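Galactose mutarotase related enzyme (Lactobacillus acidophilus, PDB 3DCD) is of uncertain function but belongs to the aldose 1-epimerase family and probably binds carbohydrate, perhaps acting as a sugar isomerase. Local coordinates at residues I193-S196 / D197-K201. Numbering follows the deposited sequence.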
ATOM      1  N   ILE A 193     -11.139 -14.954  -5.373  1.00 16.52           N
ATOM      2  CA  ILE A 193     -12.232 -13.983  -5.533  1.00 16.49           C
ATOM      3  C   ILE A 193     -11.999 -13.249  -6.857  1.00 15.84           C
ATOM      4  O   ILE A 193     -10.959 -12.630  -7.031  1.00 15.83           O
ATOM      5  CB  ILE A 193     -12.248 -12.990  -4.344  1.00 16.15           C
ATOM      6  CG1 ILE A 193     -12.607 -13.730  -3.045  1.00 16.09           C
ATOM      7  CG2 ILE A 193     -13.200 -11.820  -4.609  1.00 16.78           C
ATOM      8  CD1 ILE A 193     -12.294 -12.938  -1.779  1.00 15.15           C
ATOM      9  N   ALA A 194     -12.952 -13.331  -7.785  1.00 15.71           N
ATOM     10  CA  ALA A 194     -12.788 -12.690  -9.112  1.00 15.22           C
ATOM     11  C   ALA A 194     -12.990 -11.185  -9.045  1.00 15.68           C
ATOM     12  O   ALA A 194     -13.764 -10.679  -8.219  1.00 15.51           O
ATOM     13  CB  ALA A 194     -13.735 -13.306 -10.120  1.00 15.29           C
ATOM     14  N   LEU A 195     -12.276 -10.459  -9.899  1.00 14.85           N
ATOM     15  CA  LEU A 195     -12.419  -9.013  -9.954  1.00 15.02           C
ATOM     16  C   LEU A 195     -13.584  -8.646 -10.866  1.00 15.02           C
ATOM     17  O   LEU A 195     -13.984  -9.421 -11.740  1.00 14.45           O
ATOM     18  CB  LEU A 195     -11.120  -8.339 -10.436  1.00 15.17           C
ATOM     19  CG  LEU A 195      -9.856  -8.581  -9.598  1.00 16.72           C
ATOM     20  CD1 LEU A 195      -8.681  -7.825 -10.224  1.00 17.14           C
ATOM     21  CD2 LEU A 195     -10.083  -8.115  -8.154  1.00 14.61           C
ATOM     22  N   SER A 196     -14.158  -7.476 -10.616  1.00 15.59           N
ATOM     23  CA  SER A 196     -15.251  -6.954 -11.406  1.00 16.43           C
ATOM     24  C   SER A 196     -15.409  -5.481 -11.071  1.00 16.58           C
ATOM     25  O   SER A 196     -14.913  -5.020 -10.048  1.00 16.47           O
ATOM     26  CB  SER A 196     -16.550  -7.686 -11.065  1.00 16.50           C
ATOM     27  OG  SER A 196     -17.040  -7.272  -9.785  1.00 17.52           O
ATOM     28  N   ASP A 197     -16.106  -4.755 -11.935  1.00 16.42           N
ATOM     29  CA  ASP A 197     -16.407  -3.350 -11.694  1.00 17.34           C
ATOM     30  C   ASP A 197     -17.197  -3.154 -10.380  1.00 17.81           C
ATOM     31  O   ASP A 197     -16.913  -2.223  -9.612  1.00 17.11           O
ATOM     32  CB  ASP A 197     -17.195  -2.779 -12.880  1.00 17.71           C
ATOM     33  CG  ASP A 197     -16.310  -2.497 -14.113  1.00 18.15           C
ATOM     34  OD1 ASP A 197     -15.065  -2.378 -13.976  1.00 19.33           O
ATOM     35  OD2 ASP A 197     -16.875  -2.391 -15.221  1.00 18.38           O
ATOM     36  N   ASP A 198     -18.173  -4.036 -10.142  1.00 18.64           N
ATOM     37  CA  ASP A 198     -19.087  -3.961  -9.000  1.00 20.10           C
ATOM     38  C   ASP A 198     -18.449  -4.384  -7.664  1.00 19.65           C
ATOM     39  O   ASP A 198     -18.916  -3.981  -6.585  1.00 19.46           O
ATOM     40  CB  ASP A 198     -20.305  -4.856  -9.258  1.00 21.16           C
ATOM     41  CG  ASP A 198     -21.340  -4.778  -8.136  1.00 26.23           C
ATOM     42  OD1 ASP A 198     -22.051  -3.744  -8.064  1.00 30.77           O
ATOM     43  OD2 ASP A 198     -21.446  -5.746  -7.331  1.00 31.36           O
ATOM     44  N   LEU A 199     -17.383  -5.177  -7.732  1.00 18.73           N
ATOM     45  CA  LEU A 199     -16.742  -5.694  -6.518  1.00 18.72           C
ATOM     46  C   LEU A 199     -16.419  -4.610  -5.480  1.00 18.40           C
ATOM     47  O   LEU A 199     -16.545  -4.839  -4.264  1.00 18.20           O
ATOM     48  CB  LEU A 199     -15.460  -6.461  -6.859  1.00 18.64           C
ATOM     49  CG  LEU A 199     -14.812  -7.223  -5.679  1.00 18.51           C
ATOM     50  CD1 LEU A 199     -15.700  -8.320  -5.096  1.00 20.80           C
ATOM     51  CD2 LEU A 199     -13.482  -7.808  -6.100  1.00 18.59           C
ATOM     52  N   PHE A 200     -15.982  -3.454  -5.966  1.00 17.39           N
ATOM     53  CA  PHE A 200     -15.597  -2.360  -5.095  1.00 17.63           C
ATOM     54  C   PHE A 200     -16.647  -1.278  -4.959  1.00 17.85           C
ATOM     55  O   PHE A 200     -16.317  -0.145  -4.620  1.00 17.84           O
ATOM     56  CB  PHE A 200     -14.230  -1.808  -5.518  1.00 17.21           C
ATOM     57  CG  PHE A 200     -13.188  -2.878  -5.614  1.00 16.23           C
ATOM     58  CD1 PHE A 200     -12.719  -3.504  -4.459  1.00 14.73           C
ATOM     59  CD2 PHE A 200     -12.744  -3.326  -6.851  1.00 15.53           C
ATOM     60  CE1 PHE A 200     -11.793  -4.531  -4.538  1.00 16.42           C
ATOM     61  CE2 PHE A 200     -11.805  -4.354  -6.953  1.00 14.71           C
ATOM     62  CZ  PHE A 200     -11.329  -4.966  -5.805  1.00 16.05           C
ATOM     63  N   LYS A 201     -17.922  -1.643  -5.143  1.00 18.94           N
ATOM     64  CA  LYS A 201     -19.010  -0.650  -5.031  1.00 20.20           C
ATOM     65  C   LYS A 201     -19.135  -0.058  -3.629  1.00 20.32           C
ATOM     66  O   LYS A 201     -19.556   1.090  -3.473  1.00 20.01           O
ATOM     67  CB  LYS A 201     -20.363  -1.213  -5.486  1.00 20.40           C
ATOM     68  CG  LYS A 201     -20.869  -2.397  -4.682  1.00 23.05           C
ATOM     69  CD  LYS A 201     -22.363  -2.623  -4.979  1.00 27.89           C
ATOM     70  CE  LYS A 201     -22.767  -4.056  -4.725  1.00 30.57           C
ATOM     71  NZ  LYS A 201     -22.390  -4.498  -3.345  1.00 34.43           N
TER
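The hydroxyl of Ser196 accepts the N-H of Leu199 across a short turn. Asp197 turns its carboxylate outward. There OD1 forms a salt bridge with Lys156 and a weak hydrogen bond with Thr246. CB of Asp198 lies 4.1 Å from OG of Ser196. Leu199 makes the main contact. Its backbone N donates to OG of Ser196 at 3.0 Å, with a bent N-H...O angle of 133°. The same N-H also reaches O of Ser196, but weakly, at 3.4 Å. OG stands between the backbone N and the carbonyl carbon of its own residue (chi1 74°). This brings it within bonding distance of N of Leu199, and it also lies 3.4 Å from CB of Leu199. The hydroxyl bonds to the N-H three residues on in the manner of a helix N-cap, though residues 197-199 only take up helical backbone angles. The turn lies in the loop that follows edge strand 193-194 of a large antiparallel beta sheet. With an alanine at Ser196, the N-H of Leu199 would lose its shorter bond and probably rely on the weak one to O of Ser196, so the turn is likely to be held less firmly. The side chain of Leu199 points back toward 193-196, with CG anti to the backbone N (chi1 -172°). Its CD2 meets O of Ala194 at 3.6 Å and CD2 of Leu195 at 4.0 Å. Phe200 is buried. CD2 of Leu195 meets its ring at the edge, 4.1 Å from CZ, while CG of Leu199 sits over the centre of one face. Val250 of strand 249-256 touches both Leu195 and Phe200.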